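Side-chain contacts in FAD:protein FMN transferase (Vibrio cholerae, PDB 6NXI), which probably transfers the FMN moiety of FAD to a threonine hydroxyl of a target flavoprotein, in a magnesium-dependent reaction that releases AMP: residues S57-F62 with L149-S154; L102-L105 with P110-R113. One frame throughout, in Å; residues are numbered along the deposited sequence.

Both contacts lie in the helical part of the ApbE fold that borders the FAD pocket, their centres about 14 Å apart. Along the chain, contact 2 falls between the two segments of contact 1: helix 58-64 comes first, then helix 100-105 with the loop that returns along it, and finally the loop 149-154 that leads toward helix 157-171. That last loop lies between the two helices. It packs on helix 58-64 in contact 1, while Tyr150 and Asp152 touch Asn104 and Val103 of contact 2. The 149-154 loop therefore joins the two contacts, and Asp152 accepts a bond from the ribose hydroxyl O2B of FAD, against which Val103 packs.

Contact 1. Residues S57-F62 with L149-S154; sequences SELSRF and LYVDLS. With FAD (flavin-adenine dinucleotide), chain B.
Ser60 OG, in the first turn of helix 58-64, is hydrogen-bonded to Arg54 O and accepts a 2.7 Å bond from a water that in turn makes a weak bond to Tyr150 OH of 149-154. This gives the helix and the loop a thin polar link beside an apolar interface. On the helix side Leu59 contributes the largest share. Its CD1 meets Val151 CG1 at 3.8 Å, the two side chains crossing at about a right angle, and its CD2 reaches Leu153 CG at 4.0 Å. Val151 spreads its two methyls between two helix residues: CG1 stands anti to the backbone N (chi1 172°) and faces Leu59, leaving CG2 to approach the edge of the Phe62 ring, 4.1 Å from CE2.

Asp152, between Val151 and Leu153, points away from the helix and serves FAD. Its OD2 accepts a 2.7 Å hydrogen bond from the ribose hydroxyl O2B. Its OD1 closes an Asx turn by accepting from Ser154 N, which lies above the carboxylate plane, and it takes a second bond, 2.7 Å long, from Ser154 OG on its syn lone pair. Together these bonds fix the rotation of the carboxylate at the cofactor. Ser154 O adds a bond from FAD O4'.

Leu153 also packs on Val80 and Val81 of helix 75-90, Phe62 and Leu149 rest on Leu135 of strand 135-138, and Tyr150 and Asp152 lean on helix 100-105.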
loop_
_atom_site.group_PDB
_atom_site.type_symbol
_atom_site.label_atom_id
_atom_site.label_comp_id
_atom_site.label_asym_id
_atom_site.label_seq_id
_atom_site.Cartn_x
_atom_site.Cartn_y
_atom_site.Cartn_z
ATOM N N SER A 57 14.688 -2.244 13.009
ATOM C CA SER A 57 14.340 -1.186 12.027
ATOM C C SER A 57 14.036 0.103 12.797
ATOM O O SER A 57 13.748 0.028 13.997
ATOM C CB SER A 57 13.192 -1.590 11.120
ATOM O OG SER A 57 11.991 -1.631 11.895
ATOM N N GLU A 58 14.147 1.260 12.156
ATOM C CA GLU A 58 13.797 2.557 12.799
ATOM C C GLU A 58 12.368 2.483 13.317
ATOM O O GLU A 58 12.101 2.921 14.429
ATOM C CB GLU A 58 13.747 3.727 11.831
ATOM C CG GLU A 58 15.053 4.288 11.402
ATOM C CD GLU A 58 14.812 5.734 10.996
ATOM O OE1 GLU A 58 13.815 6.003 10.259
ATOM O OE2 GLU A 58 15.575 6.573 11.436
ATOM N N LEU A 59 11.476 1.908 12.525
ATOM C CA LEU A 59 10.066 1.873 12.952
ATOM C C LEU A 59 9.913 0.926 14.134
ATOM O O LEU A 59 9.128 1.259 15.034
ATOM C CB LEU A 59 9.200 1.405 11.789
ATOM C CG LEU A 59 7.727 1.241 12.125
ATOM C CD1 LEU A 59 7.096 2.565 12.410
ATOM C CD2 LEU A 59 7.018 0.546 10.950
ATOM N N SER A 60 10.608 -0.207 14.152
ATOM C CA SER A 60 10.436 -1.152 15.296
ATOM C C SER A 60 11.049 -0.509 16.534
ATOM O O SER A 60 10.462 -0.608 17.607
ATOM C CB SER A 60 11.016 -2.475 15.015
ATOM O OG SER A 60 10.235 -3.112 13.995
ATOM N N ARG A 61 12.172 0.178 16.364
ATOM C CA ARG A 61 12.763 0.877 17.536
ATOM C C ARG A 61 11.780 1.937 18.046
ATOM O O ARG A 61 11.729 2.127 19.302
ATOM C CB ARG A 61 14.153 1.395 17.174
ATOM C CG ARG A 61 15.112 0.237 16.948
ATOM C CD ARG A 61 16.518 0.710 16.747
ATOM N NE ARG A 61 16.821 0.888 15.346
ATOM C CZ ARG A 61 17.012 2.062 14.718
ATOM N NH1 ARG A 61 16.900 3.228 15.349
ATOM N NH2 ARG A 61 17.283 2.040 13.434
ATOM N N PHE A 62 11.023 2.619 17.187
ATOM C CA PHE A 62 9.970 3.558 17.648
ATOM C C PHE A 62 8.879 2.784 18.398
ATOM O O PHE A 62 8.395 3.261 19.427
ATOM C CB PHE A 62 9.381 4.381 16.516
ATOM C CG PHE A 62 8.306 5.329 16.962
ATOM C CD1 PHE A 62 8.589 6.335 17.882
ATOM C CD2 PHE A 62 7.007 5.201 16.514
ATOM C CE1 PHE A 62 7.605 7.220 18.286
ATOM C CE2 PHE A 62 6.027 6.085 16.932
ATOM C CZ PHE A 62 6.329 7.106 17.807
ATOM N N LEU A 149 1.900 2.205 21.820
ATOM C CA LEU A 149 1.497 2.549 20.428
ATOM C C LEU A 149 2.385 1.721 19.510
ATOM O O LEU A 149 3.581 1.640 19.778
ATOM C CB LEU A 149 1.645 4.045 20.116
ATOM C CG LEU A 149 0.764 4.535 18.963
ATOM C CD1 LEU A 149 -0.677 4.701 19.398
ATOM C CD2 LEU A 149 1.284 5.832 18.413
ATOM N N TYR A 150 1.813 1.107 18.481
ATOM C CA TYR A 150 2.589 0.264 17.539
ATOM C C TYR A 150 2.158 0.667 16.131
ATOM O O TYR A 150 1.011 0.454 15.749
ATOM C CB TYR A 150 2.322 -1.205 17.841
ATOM C CG TYR A 150 3.149 -2.229 17.102
ATOM C CD1 TYR A 150 3.047 -2.394 15.725
ATOM C CD2 TYR A 150 4.038 -3.063 17.769
ATOM C CE1 TYR A 150 3.827 -3.315 15.057
ATOM C CE2 TYR A 150 4.823 -3.998 17.105
ATOM C CZ TYR A 150 4.690 -4.154 15.738
ATOM O OH TYR A 150 5.490 -5.077 15.114
ATOM N N VAL A 151 3.047 1.331 15.411
ATOM C CA VAL A 151 2.772 1.861 14.046
ATOM C C VAL A 151 3.195 0.775 13.063
ATOM O O VAL A 151 4.285 0.189 13.212
ATOM C CB VAL A 151 3.557 3.169 13.798
ATOM C CG1 VAL A 151 3.432 3.611 12.371
ATOM C CG2 VAL A 151 3.105 4.275 14.742
ATOM N N ASP A 152 2.328 0.537 12.091
ATOM C CA ASP A 152 2.481 -0.455 11.010
ATOM C C ASP A 152 2.403 0.309 9.691
ATOM O O ASP A 152 1.385 0.993 9.466
ATOM C CB ASP A 152 1.332 -1.435 11.139
ATOM C CG ASP A 152 1.272 -2.490 10.059
ATOM O OD1 ASP A 152 2.093 -2.476 9.161
ATOM O OD2 ASP A 152 0.384 -3.355 10.183
ATOM N N LEU A 153 3.474 0.317 8.893
ATOM C CA LEU A 153 3.439 1.019 7.605
ATOM C C LEU A 153 3.276 0.022 6.452
ATOM O O LEU A 153 3.549 0.407 5.327
ATOM C CB LEU A 153 4.696 1.882 7.441
ATOM C CG LEU A 153 4.869 2.915 8.554
ATOM C CD1 LEU A 153 6.191 3.661 8.399
ATOM C CD2 LEU A 153 3.699 3.874 8.566
ATOM N N SER A 154 2.721 -1.147 6.718
ATOM C CA SER A 154 2.542 -2.196 5.667
ATOM C C SER A 154 1.708 -1.685 4.502
ATOM O O SER A 154 1.832 -2.223 3.371
ATOM C CB SER A 154 1.899 -3.422 6.305
ATOM O OG SER A 154 2.840 -4.051 7.148
HETATM P PA FAD B . -2.672 -3.149 1.827
HETATM O O1A FAD B . -4.072 -3.489 1.458
HETATM O O2A FAD B . -1.924 -2.156 1.029
HETATM O O5B FAD B . -2.605 -2.704 3.360
HETATM C C5B FAD B . -2.973 -3.740 4.310
HETATM C C4B FAD B . -1.970 -3.830 5.434
HETATM O O4B FAD B . -1.881 -2.594 6.185
HETATM C C3B FAD B . -2.348 -4.909 6.446
HETATM O O3B FAD B . -1.718 -6.143 6.097
HETATM C C2B FAD B . -1.866 -4.322 7.778
HETATM O O2B FAD B . -0.488 -4.554 7.968
HETATM C C1B FAD B . -2.116 -2.834 7.570
HETATM N N9A FAD B . -3.445 -2.352 7.879
HETATM C C8A FAD B . -4.628 -3.084 8.052
HETATM N N7A FAD B . -5.668 -2.299 8.188
HETATM C C5A FAD B . -5.184 -1.006 8.162
HETATM C C6A FAD B . -5.819 0.238 8.292
HETATM N N6A FAD B . -7.148 0.403 8.416
HETATM N N1A FAD B . -5.035 1.328 8.163
HETATM C C2A FAD B . -3.705 1.160 8.019
HETATM N N3A FAD B . -2.996 0.033 7.878
HETATM C C4A FAD B . -3.814 -1.030 7.970
HETATM N N1 FAD B . 5.726 -9.449 5.468
HETATM C C2 FAD B . 6.418 -10.529 5.973
HETATM O O2 FAD B . 5.853 -11.639 6.084
HETATM N N3 FAD B . 7.724 -10.439 6.331
HETATM C C4 FAD B . 8.431 -9.268 6.238
HETATM O O4 FAD B . 9.598 -9.211 6.600
HETATM C C4X FAD B . 7.741 -8.113 5.740
HETATM N N5 FAD B . 8.388 -6.969 5.652
HETATM C C5X FAD B . 7.704 -5.873 5.181
HETATM C C6 FAD B . 8.371 -4.633 5.102
HETATM C C7 FAD B . 7.763 -3.485 4.638
HETATM C C7M FAD B . 8.540 -2.190 4.575
HETATM C C8 FAD B . 6.416 -3.566 4.209
HETATM C C8M FAD B . 5.682 -2.352 3.704
HETATM C C9 FAD B . 5.741 -4.789 4.286
HETATM C C9A FAD B . 6.360 -5.955 4.757
HETATM N N10 FAD B . 5.706 -7.188 4.872
HETATM C C10 FAD B . 6.365 -8.302 5.362
HETATM C "C1'" FAD B . 4.319 -7.337 4.379
HETATM C "C2'" FAD B . 3.276 -6.783 5.282
HETATM O "O2'" FAD B . 3.257 -7.490 6.518
HETATM C "C3'" FAD B . 1.901 -6.924 4.607
HETATM O "O3'" FAD B . 1.543 -8.271 4.392
HETATM C "C4'" FAD B . 1.806 -6.281 3.237
HETATM O "O4'" FAD B . 2.513 -5.051 3.250
HETATM C "C5'" FAD B . 0.367 -6.131 2.783
HETATM O "O5'" FAD B . 0.362 -5.329 1.577
HETATM P P FAD B . -0.962 -5.240 0.715
HETATM O O1P FAD B . -1.574 -6.555 0.530
HETATM O O2P FAD B . -0.531 -4.346 -0.426
HETATM O O3P FAD B . -1.860 -4.488 1.788
HETATM O O HOH W 1 7.764 -3.340 15.160
#

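Contact 2. Residues L102-L105 with P110-R113. With FAD (flavin-adenine dinucleotide), chain B.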
loop_
_atom_site.group_PDB
_atom_site.type_symbol
_atom_site.label_atom_id
_atom_site.label_comp_id
_atom_site.label_asym_id
_atom_site.label_seq_id
_atom_site.Cartn_x
_atom_site.Cartn_y
_atom_site.Cartn_z
ATOM N N LEU A 102 -3.843 -4.303 16.511
ATOM C CA LEU A 102 -5.022 -5.062 16.006
ATOM C C LEU A 102 -4.608 -5.948 14.840
ATOM O O LEU A 102 -4.989 -7.119 14.800
ATOM C CB LEU A 102 -6.104 -4.060 15.612
ATOM C CG LEU A 102 -6.622 -3.182 16.762
ATOM C CD1 LEU A 102 -7.309 -1.961 16.235
ATOM C CD2 LEU A 102 -7.581 -3.969 17.626
ATOM N N VAL A 103 -3.786 -5.434 13.941
ATOM C CA VAL A 103 -3.252 -6.279 12.835
ATOM C C VAL A 103 -2.545 -7.498 13.453
ATOM O O VAL A 103 -2.708 -8.637 13.016
ATOM C CB VAL A 103 -2.290 -5.453 11.977
ATOM C CG1 VAL A 103 -1.518 -6.309 10.992
ATOM C CG2 VAL A 103 -3.023 -4.309 11.273
ATOM N N ASN A 104 -1.753 -7.251 14.489
ATOM C CA ASN A 104 -0.967 -8.296 15.157
ATOM C C ASN A 104 -1.933 -9.248 15.864
ATOM O O ASN A 104 -1.770 -10.460 15.697
ATOM C CB ASN A 104 0.044 -7.695 16.113
ATOM C CG ASN A 104 1.127 -6.889 15.413
ATOM O OD1 ASN A 104 1.181 -6.837 14.196
ATOM N ND2 ASN A 104 1.900 -6.154 16.207
ATOM N N LEU A 105 -2.933 -8.727 16.573
ATOM C CA LEU A 105 -3.932 -9.584 17.278
ATOM C C LEU A 105 -4.569 -10.589 16.310
ATOM O O LEU A 105 -4.775 -11.763 16.693
ATOM C CB LEU A 105 -4.970 -8.689 17.942
ATOM C CG LEU A 105 -6.061 -9.426 18.718
ATOM C CD1 LEU A 105 -5.510 -10.063 19.991
ATOM C CD2 LEU A 105 -7.208 -8.498 19.043
ATOM N N PRO A 110 3.861 -9.554 12.905
ATOM C CA PRO A 110 4.932 -10.416 13.372
ATOM C C PRO A 110 4.603 -11.260 14.590
ATOM O O PRO A 110 5.338 -12.208 14.898
ATOM C CB PRO A 110 6.067 -9.423 13.677
ATOM C CG PRO A 110 5.654 -8.146 12.960
ATOM C CD PRO A 110 4.145 -8.116 13.084
ATOM N N GLU A 111 3.464 -10.981 15.226
ATOM C CA GLU A 111 3.103 -11.669 16.474
ATOM C C GLU A 111 2.529 -13.060 16.167
ATOM O O GLU A 111 1.661 -13.164 15.314
ATOM C CB GLU A 111 2.083 -10.800 17.229
ATOM C CG GLU A 111 1.677 -11.362 18.559
ATOM C CD GLU A 111 0.548 -10.597 19.235
ATOM O OE1 GLU A 111 0.268 -9.443 18.834
ATOM O OE2 GLU A 111 -0.054 -11.173 20.203
ATOM N N ALA A 112 2.963 -14.077 16.896
ATOM C CA ALA A 112 2.461 -15.460 16.788
ATOM C C ALA A 112 1.065 -15.498 17.410
ATOM O O ALA A 112 0.884 -14.992 18.515
ATOM C CB ALA A 112 3.368 -16.443 17.457
ATOM N N ARG A 113 0.087 -16.026 16.685
ATOM C CA ARG A 113 -1.287 -16.106 17.236
ATOM C C ARG A 113 -1.807 -17.534 17.127
ATOM O O ARG A 113 -1.435 -18.311 16.244
ATOM C CB ARG A 113 -2.248 -15.144 16.538
ATOM C CG ARG A 113 -1.865 -13.672 16.604
ATOM C CD ARG A 113 -1.922 -13.062 17.981
ATOM N NE ARG A 113 -3.180 -13.399 18.636
ATOM C CZ ARG A 113 -3.414 -13.337 19.929
ATOM N NH1 ARG A 113 -2.496 -12.853 20.760
ATOM N NH2 ARG A 113 -4.605 -13.690 20.392
HETATM P PA FAD B . -2.672 -3.149 1.827
HETATM O O1A FAD B . -4.072 -3.489 1.458
HETATM O O2A FAD B . -1.924 -2.156 1.029
HETATM O O5B FAD B . -2.605 -2.704 3.360
HETATM C C5B FAD B . -2.973 -3.740 4.310
HETATM C C4B FAD B . -1.970 -3.830 5.434
HETATM O O4B FAD B . -1.881 -2.594 6.185
HETATM C C3B FAD B . -2.348 -4.909 6.446
HETATM O O3B FAD B . -1.718 -6.143 6.097
HETATM C C2B FAD B . -1.866 -4.322 7.778
HETATM O O2B FAD B . -0.488 -4.554 7.968
HETATM C C1B FAD B . -2.116 -2.834 7.570
HETATM N N9A FAD B . -3.445 -2.352 7.879
HETATM C C8A FAD B . -4.628 -3.084 8.052
HETATM N N7A FAD B . -5.668 -2.299 8.188
HETATM C C5A FAD B . -5.184 -1.006 8.162
HETATM C C6A FAD B . -5.819 0.238 8.292
HETATM N N6A FAD B . -7.148 0.403 8.416
HETATM N N1A FAD B . -5.035 1.328 8.163
HETATM C C2A FAD B . -3.705 1.160 8.019
HETATM N N3A FAD B . -2.996 0.033 7.878
HETATM C C4A FAD B . -3.814 -1.030 7.970
HETATM N N1 FAD B . 5.726 -9.449 5.468
HETATM C C2 FAD B . 6.418 -10.529 5.973
HETATM O O2 FAD B . 5.853 -11.639 6.084
HETATM N N3 FAD B . 7.724 -10.439 6.331
HETATM C C4 FAD B . 8.431 -9.268 6.238
HETATM O O4 FAD B . 9.598 -9.211 6.600
HETATM C C4X FAD B . 7.741 -8.113 5.740
HETATM N N5 FAD B . 8.388 -6.969 5.652
HETATM C C5X FAD B . 7.704 -5.873 5.181
HETATM C C6 FAD B . 8.371 -4.633 5.102
HETATM C C7 FAD B . 7.763 -3.485 4.638
HETATM C C7M FAD B . 8.540 -2.190 4.575
HETATM C C8 FAD B . 6.416 -3.566 4.209
HETATM C C8M FAD B . 5.682 -2.352 3.704
HETATM C C9 FAD B . 5.741 -4.789 4.286
HETATM C C9A FAD B . 6.360 -5.955 4.757
HETATM N N10 FAD B . 5.706 -7.188 4.872
HETATM C C10 FAD B . 6.365 -8.302 5.362
HETATM C "C1'" FAD B . 4.319 -7.337 4.379
HETATM C "C2'" FAD B . 3.276 -6.783 5.282
HETATM O "O2'" FAD B . 3.257 -7.490 6.518
HETATM C "C3'" FAD B . 1.901 -6.924 4.607
HETATM O "O3'" FAD B . 1.543 -8.271 4.392
HETATM C "C4'" FAD B . 1.806 -6.281 3.237
HETATM O "O4'" FAD B . 2.513 -5.051 3.250
HETATM C "C5'" FAD B . 0.367 -6.131 2.783
HETATM O "O5'" FAD B . 0.362 -5.329 1.577
HETATM P P FAD B . -0.962 -5.240 0.715
HETATM O O1P FAD B . -1.574 -6.555 0.530
HETATM O O2P FAD B . -0.531 -4.346 -0.426
HETATM O O3P FAD B . -1.860 -4.488 1.788
HETATM O O HOH W 2 0.209 -11.232 13.968
HETATM O O HOH W 3 1.284 -6.668 19.179
#
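Bends at chi2 (-67°) and chi3 (-48°) fold the Arg113 side chain back over the last turn of helix 100-105, while Glu111, extended with chi1 at -177°, sends its carboxylate alongside the same turn. Within the ApbE fold this is a helix C-terminus against which the following loop folds back. Arg113 NE comes 3.0 Å from Leu105 O, and the aliphatic CG and CD of the arginine lie against the carbonyl oxygens of Asn104 and Leu105. A positive group here would probably be favoured by the partial negative charge of the helix end. Leu105 CD1 sits over one face of the guanidinium, toward its rim and 3.8 Å from Arg113 NH2.

The arginine is also held within its own loop: Arg113 NH1 forms a salt bridge with Glu111 OE2 at 3.0 Å, arriving from above the carboxylate plane. Charges on helix 120-127 extend the network, since Glu122 pairs with Arg113 NH2 and Arg126 with Glu111 OE1. Acid and base thus alternate, joining the loop to the helix that follows it.

Asn104 packs beside Pro110 and Glu111. Its OD1 lies 3.4 Å from Pro110 CD, and its CB lies beside the Glu111 carboxylate. The preceding residue, Val103, touches the cofactor, its CG1 3.6 Å from FAD O2B, which places this helix end at the wall of the cofactor pocket. Two waters bridge the segments. The first donates to Asn104 O, at 2.7 Å, and to Glu111 O. The second accepts from Asn104 ND2 and donates to Glu111 OE1 at 3.0 Å.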